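Local structure of CCMAN5 (Cellulosimicrobium cellulans, 2XSG) at residues V185-Q190 / T234-T239; S155-V160 / G246-Q251. The protein probably hydrolyses alpha-linked mannose residues as a family 92 glycosidase, and enables mannose-6-phosphate modification of yeast-produced human lysosomal enzymes. All blocks are in the same frame, centred on the assembly; numbering follows the deposited sequence.

Contact 1. Residues V185-Q190 / T234-T239; sequences VELSGQ and TGAILT
Val-185 and Leu-187 face Leu-238 and Ala-236 across two almost antiparallel strands, whose short axes run at 169° and come no nearer than 9.5 Å. That spacing leaves the backbones unbonded to each other and hands the whole contact to side chains. Leu-187 reaches straight across to Ala-236. Chi1 of -56° sets its CG opposite the carbonyl carbon, and the fork of the leucine then comes down on the alanine methyl, CD1 at 3.9 Å and CD2 at 4.2 Å from Ala-236 CB. The short alanine leaves the distance between the strands to be spanned by the leucine. Two residues further on, Leu-238 rises from the other strand to meet Val-185 at a slant, its CD2 lying 3.8 Å from Val-185 CG1 and 3.9 Å from Val-185 CB. The two leucines also graze, with Leu-187 CD1 4.3 Å from Leu-238 CD1. These strands belong to two different antiparallel sheets packed face to face, a beta-sandwich arrangement within the N-terminal domain, and Val-161 and Val-177 extend the same apolar layer. Glu-186 projects from the other face of its strand, where Arg-263 and Thr-205 hold its carboxylate. Every group meeting across the interface is aliphatic and buried, so the sheets are joined here by close methyl packing, with no hydrogen bond to fix the register.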
loop_
_atom_site.group_PDB
_atom_site.type_symbol
_atom_site.label_atom_id
_atom_site.label_comp_id
_atom_site.label_asym_id
_atom_site.label_seq_id
_atom_site.Cartn_x
_atom_site.Cartn_y
_atom_site.Cartn_z
ATOM N N VAL A 185 9.744 34.658 -5.417
ATOM C CA VAL A 185 9.167 34.498 -4.086
ATOM C C VAL A 185 9.413 33.089 -3.566
ATOM O O VAL A 185 9.358 32.123 -4.315
ATOM C CB VAL A 185 7.656 34.839 -4.057
ATOM C CG1 VAL A 185 7.054 34.584 -2.673
ATOM C CG2 VAL A 185 7.439 36.289 -4.429
ATOM N N GLU A 186 9.740 33.015 -2.281
ATOM C CA GLU A 186 9.883 31.760 -1.563
ATOM C C GLU A 186 8.869 31.787 -0.418
ATOM O O GLU A 186 8.765 32.800 0.301
ATOM C CB GLU A 186 11.312 31.576 -1.035
ATOM C CG GLU A 186 11.610 30.173 -0.470
ATOM C CD GLU A 186 11.495 30.094 1.047
ATOM O OE1 GLU A 186 11.322 31.159 1.677
ATOM O OE2 GLU A 186 11.579 28.968 1.610
ATOM N N LEU A 187 8.092 30.707 -0.322
ATOM C CA LEU A 187 7.071 30.500 0.702
ATOM C C LEU A 187 7.497 29.316 1.554
ATOM O O LEU A 187 8.007 28.331 1.025
ATOM C CB LEU A 187 5.723 30.168 0.062
ATOM C CG LEU A 187 5.083 31.110 -0.964
ATOM C CD1 LEU A 187 3.752 30.554 -1.481
ATOM C CD2 LEU A 187 4.882 32.496 -0.364
ATOM N N SER A 188 7.294 29.399 2.864
ATOM C CA SER A 188 7.670 28.286 3.732
ATOM C C SER A 188 6.871 28.275 5.012
ATOM O O SER A 188 6.358 29.321 5.448
ATOM C CB SER A 188 9.166 28.353 4.076
ATOM O OG SER A 188 9.424 29.476 4.903
ATOM N N GLY A 189 6.792 27.089 5.619
ATOM C CA GLY A 189 6.058 26.887 6.858
ATOM C C GLY A 189 5.786 25.419 7.112
ATOM O O GLY A 189 6.544 24.558 6.672
ATOM N N GLN A 190 4.691 25.136 7.815
ATOM C CA GLN A 190 4.345 23.770 8.178
ATOM C C GLN A 190 2.876 23.511 7.914
ATOM O O GLN A 190 2.048 24.441 7.894
ATOM C CB GLN A 190 4.667 23.515 9.653
ATOM C CG GLN A 190 3.816 24.330 10.649
ATOM C CD GLN A 190 2.505 23.626 11.023
ATOM O OE1 GLN A 190 2.345 22.425 10.791
ATOM N NE2 GLN A 190 1.573 24.372 11.597
ATOM N N THR A 234 -4.787 28.924 6.272
ATOM C CA THR A 234 -3.910 29.974 5.763
ATOM C C THR A 234 -3.618 29.694 4.293
ATOM O O THR A 234 -3.866 28.581 3.793
ATOM C CB THR A 234 -2.559 30.109 6.572
ATOM O OG1 THR A 234 -1.744 28.949 6.375
ATOM C CG2 THR A 234 -2.819 30.278 8.059
ATOM N N GLY A 235 -3.103 30.709 3.604
ATOM C CA GLY A 235 -2.683 30.559 2.227
ATOM C C GLY A 235 -1.949 31.755 1.677
ATOM O O GLY A 235 -1.818 32.782 2.350
ATOM N N ALA A 236 -1.475 31.617 0.442
ATOM C CA ALA A 236 -0.815 32.704 -0.276
ATOM C C ALA A 236 -1.243 32.704 -1.741
ATOM O O ALA A 236 -1.559 31.657 -2.307
ATOM C CB ALA A 236 0.704 32.583 -0.156
ATOM N N ILE A 237 -1.287 33.890 -2.337
ATOM C CA ILE A 237 -1.619 34.022 -3.753
ATOM C C ILE A 237 -0.464 34.724 -4.451
ATOM O O ILE A 237 -0.090 35.838 -4.081
ATOM C CB ILE A 237 -2.968 34.756 -3.972
ATOM C CG1 ILE A 237 -4.081 34.028 -3.169
ATOM C CG2 ILE A 237 -3.304 34.839 -5.457
ATOM C CD1 ILE A 237 -5.490 34.569 -3.356
ATOM N N LEU A 238 0.129 34.027 -5.413
ATOM C CA LEU A 238 1.246 34.547 -6.195
ATOM C C LEU A 238 0.703 35.111 -7.493
ATOM O O LEU A 238 -0.085 34.454 -8.158
ATOM C CB LEU A 238 2.244 33.422 -6.509
ATOM C CG LEU A 238 2.879 32.706 -5.305
ATOM C CD1 LEU A 238 3.306 31.274 -5.656
ATOM C CD2 LEU A 238 4.057 33.515 -4.726
ATOM N N THR A 239 1.130 36.318 -7.848
ATOM C CA THR A 239 0.717 36.967 -9.093
ATOM C C THR A 239 1.962 37.320 -9.910
ATOM O O THR A 239 2.921 37.918 -9.387
ATOM C CB THR A 239 -0.159 38.215 -8.828
ATOM O OG1 THR A 239 -1.283 37.846 -8.015
ATOM C CG2 THR A 239 -0.682 38.813 -10.138
#

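Contact 2. Residues S155-V160 / G246-Q251; sequences STPSLV and GEIGLQ
Ile-248 touches Pro-157 and Leu-159 with separate branches, a division set by its chi1 of -57°: CG1 lies beside the backbone N and CG2 beside the carbonyl carbon. A second turn, chi2 of -61°, folds CD1 back so that it joins CG1 against the proline. Pro-157 CB is the point of touch on the proline ring, 3.9 Å from Ile-248 CG1 and 4.1 Å from Ile-248 CD1. The other branch, Ile-248 CG2, packs at 4.0 Å against Leu-159 CD1, which the extended end of the leucine (chi2 180°) puts there, the leucine and isoleucine running past each other in opposite directions. The same Leu-159 methyl reaches on to the base of the next inward-facing residue, Leu-250 CB, at 4.3 Å. Strand 158-162 lies in the five-stranded antiparallel sheet and strand 248-255 in the larger antiparallel sheet that faces it, so this is again packing between the layers of the sandwich, with CA atoms of Pro-157 and Ile-248 7.8 Å apart and no hydrogen bond between the segments. Aromatic neighbours close in around the cluster: Phe-240 and Tyr-149 each touch both Leu-159 and Ile-248. Pro-83 covers Leu-159 further, while Phe-151 packs on Pro-157 and Val-81 on Leu-250.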
loop_
_atom_site.group_PDB
_atom_site.type_symbol
_atom_site.label_atom_id
_atom_site.label_comp_id
_atom_site.label_asym_id
_atom_site.label_seq_id
_atom_site.Cartn_x
_atom_site.Cartn_y
_atom_site.Cartn_z
ATOM N N SER A 155 -2.999 36.846 -20.452
ATOM C CA SER A 155 -3.381 36.544 -19.073
ATOM C C SER A 155 -2.469 37.202 -18.049
ATOM O O SER A 155 -1.291 37.376 -18.302
ATOM C CB SER A 155 -3.314 35.045 -18.835
ATOM O OG SER A 155 -4.294 34.375 -19.582
ATOM N N THR A 156 -3.020 37.552 -16.891
ATOM C CA THR A 156 -2.224 37.773 -15.681
ATOM C C THR A 156 -2.179 36.445 -14.893
ATOM O O THR A 156 -3.145 36.107 -14.189
ATOM C CB THR A 156 -2.833 38.875 -14.782
ATOM O OG1 THR A 156 -3.058 40.069 -15.539
ATOM C CG2 THR A 156 -1.904 39.206 -13.602
ATOM N N PRO A 157 -1.070 35.683 -15.008
ATOM C CA PRO A 157 -0.972 34.379 -14.347
ATOM C C PRO A 157 -0.947 34.506 -12.833
ATOM O O PRO A 157 -0.403 35.473 -12.276
ATOM C CB PRO A 157 0.385 33.834 -14.829
ATOM C CG PRO A 157 0.709 34.617 -16.071
ATOM C CD PRO A 157 0.180 35.995 -15.728
ATOM N N SER A 158 -1.557 33.535 -12.171
ATOM C CA SER A 158 -1.525 33.497 -10.723
ATOM C C SER A 158 -1.555 32.043 -10.241
ATOM O O SER A 158 -2.131 31.164 -10.893
ATOM C CB SER A 158 -2.695 34.306 -10.167
ATOM O OG SER A 158 -2.833 34.086 -8.786
ATOM N N LEU A 159 -0.910 31.793 -9.113
ATOM C CA LEU A 159 -0.992 30.495 -8.480
ATOM C C LEU A 159 -1.462 30.725 -7.062
ATOM O O LEU A 159 -0.867 31.521 -6.337
ATOM C CB LEU A 159 0.379 29.797 -8.471
ATOM C CG LEU A 159 1.020 29.436 -9.814
ATOM C CD1 LEU A 159 2.363 28.768 -9.612
ATOM C CD2 LEU A 159 0.120 28.501 -10.615
ATOM N N VAL A 160 -2.545 30.057 -6.692
ATOM C CA VAL A 160 -3.038 30.080 -5.330
ATOM C C VAL A 160 -2.346 28.926 -4.620
ATOM O O VAL A 160 -2.323 27.802 -5.154
ATOM C CB VAL A 160 -4.559 29.872 -5.289
ATOM C CG1 VAL A 160 -5.042 29.645 -3.865
ATOM C CG2 VAL A 160 -5.278 31.066 -5.918
ATOM N N GLY A 246 3.808 32.601 -20.856
ATOM C CA GLY A 246 4.344 31.424 -21.557
ATOM C C GLY A 246 5.045 30.375 -20.681
ATOM O O GLY A 246 5.116 29.201 -21.060
ATOM N N GLU A 247 5.566 30.783 -19.517
ATOM C CA GLU A 247 6.273 29.852 -18.617
ATOM C C GLU A 247 6.293 30.309 -17.159
ATOM O O GLU A 247 7.053 31.204 -16.778
ATOM C CB GLU A 247 7.698 29.598 -19.110
ATOM C CG GLU A 247 8.371 28.390 -18.489
ATOM C CD GLU A 247 9.754 28.193 -19.054
ATOM O OE1 GLU A 247 10.724 28.599 -18.403
ATOM O OE2 GLU A 247 9.873 27.665 -20.172
ATOM N N ILE A 248 5.442 29.676 -16.361
ATOM C CA ILE A 248 5.396 29.883 -14.917
ATOM C C ILE A 248 5.851 28.598 -14.211
ATOM O O ILE A 248 5.223 27.549 -14.333
ATOM C CB ILE A 248 3.968 30.267 -14.460
ATOM C CG1 ILE A 248 3.469 31.530 -15.191
ATOM C CG2 ILE A 248 3.923 30.457 -12.941
ATOM C CD1 ILE A 248 4.328 32.803 -14.942
ATOM N N GLY A 249 6.944 28.692 -13.474
ATOM C CA GLY A 249 7.545 27.539 -12.781
ATOM C C GLY A 249 7.479 27.641 -11.260
ATOM O O GLY A 249 7.483 28.734 -10.691
ATOM N N LEU A 250 7.396 26.491 -10.599
ATOM C CA LEU A 250 7.307 26.429 -9.158
ATOM C C LEU A 250 7.981 25.152 -8.702
ATOM O O LEU A 250 7.862 24.117 -9.360
ATOM C CB LEU A 250 5.845 26.429 -8.701
ATOM C CG LEU A 250 5.645 26.643 -7.200
ATOM C CD1 LEU A 250 5.762 28.117 -6.907
ATOM C CD2 LEU A 250 4.303 26.108 -6.720
ATOM N N GLN A 251 8.688 25.231 -7.574
ATOM C CA GLN A 251 9.386 24.077 -7.023
ATOM C C GLN A 251 9.052 23.975 -5.548
ATOM O O GLN A 251 9.266 24.918 -4.793
ATOM C CB GLN A 251 10.906 24.201 -7.245
ATOM C CG GLN A 251 11.336 24.329 -8.723
ATOM C CD GLN A 251 12.833 24.212 -8.913
ATOM O OE1 GLN A 251 13.313 23.729 -9.949
ATOM N NE2 GLN A 251 13.584 24.637 -7.911
#

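In the fold
Contacts 1 and 2 are both buried bridges between the same two sheets, with centres about 13 Å apart. In the smaller sheet strands 235-240 and 158-162 are direct neighbours, joined by probable hydrogen bonds from Leu-238 N to Leu-159 O (2.9 Å) and between Leu-238 O and Ser-158 OG (2.8 Å). In the larger sheet strand 198-208 lies between 185-195 and 248-255. Strands 235-240 and 248-255 follow each other in sequence, taking the chain from one layer to the other. Both contacts are wholly aliphatic across the gap; contact 2 includes a proline ring, has Phe-240 and Tyr-149 packed around it, and lies nearer exposed residues of its own segments, Thr-156 and Glu-247.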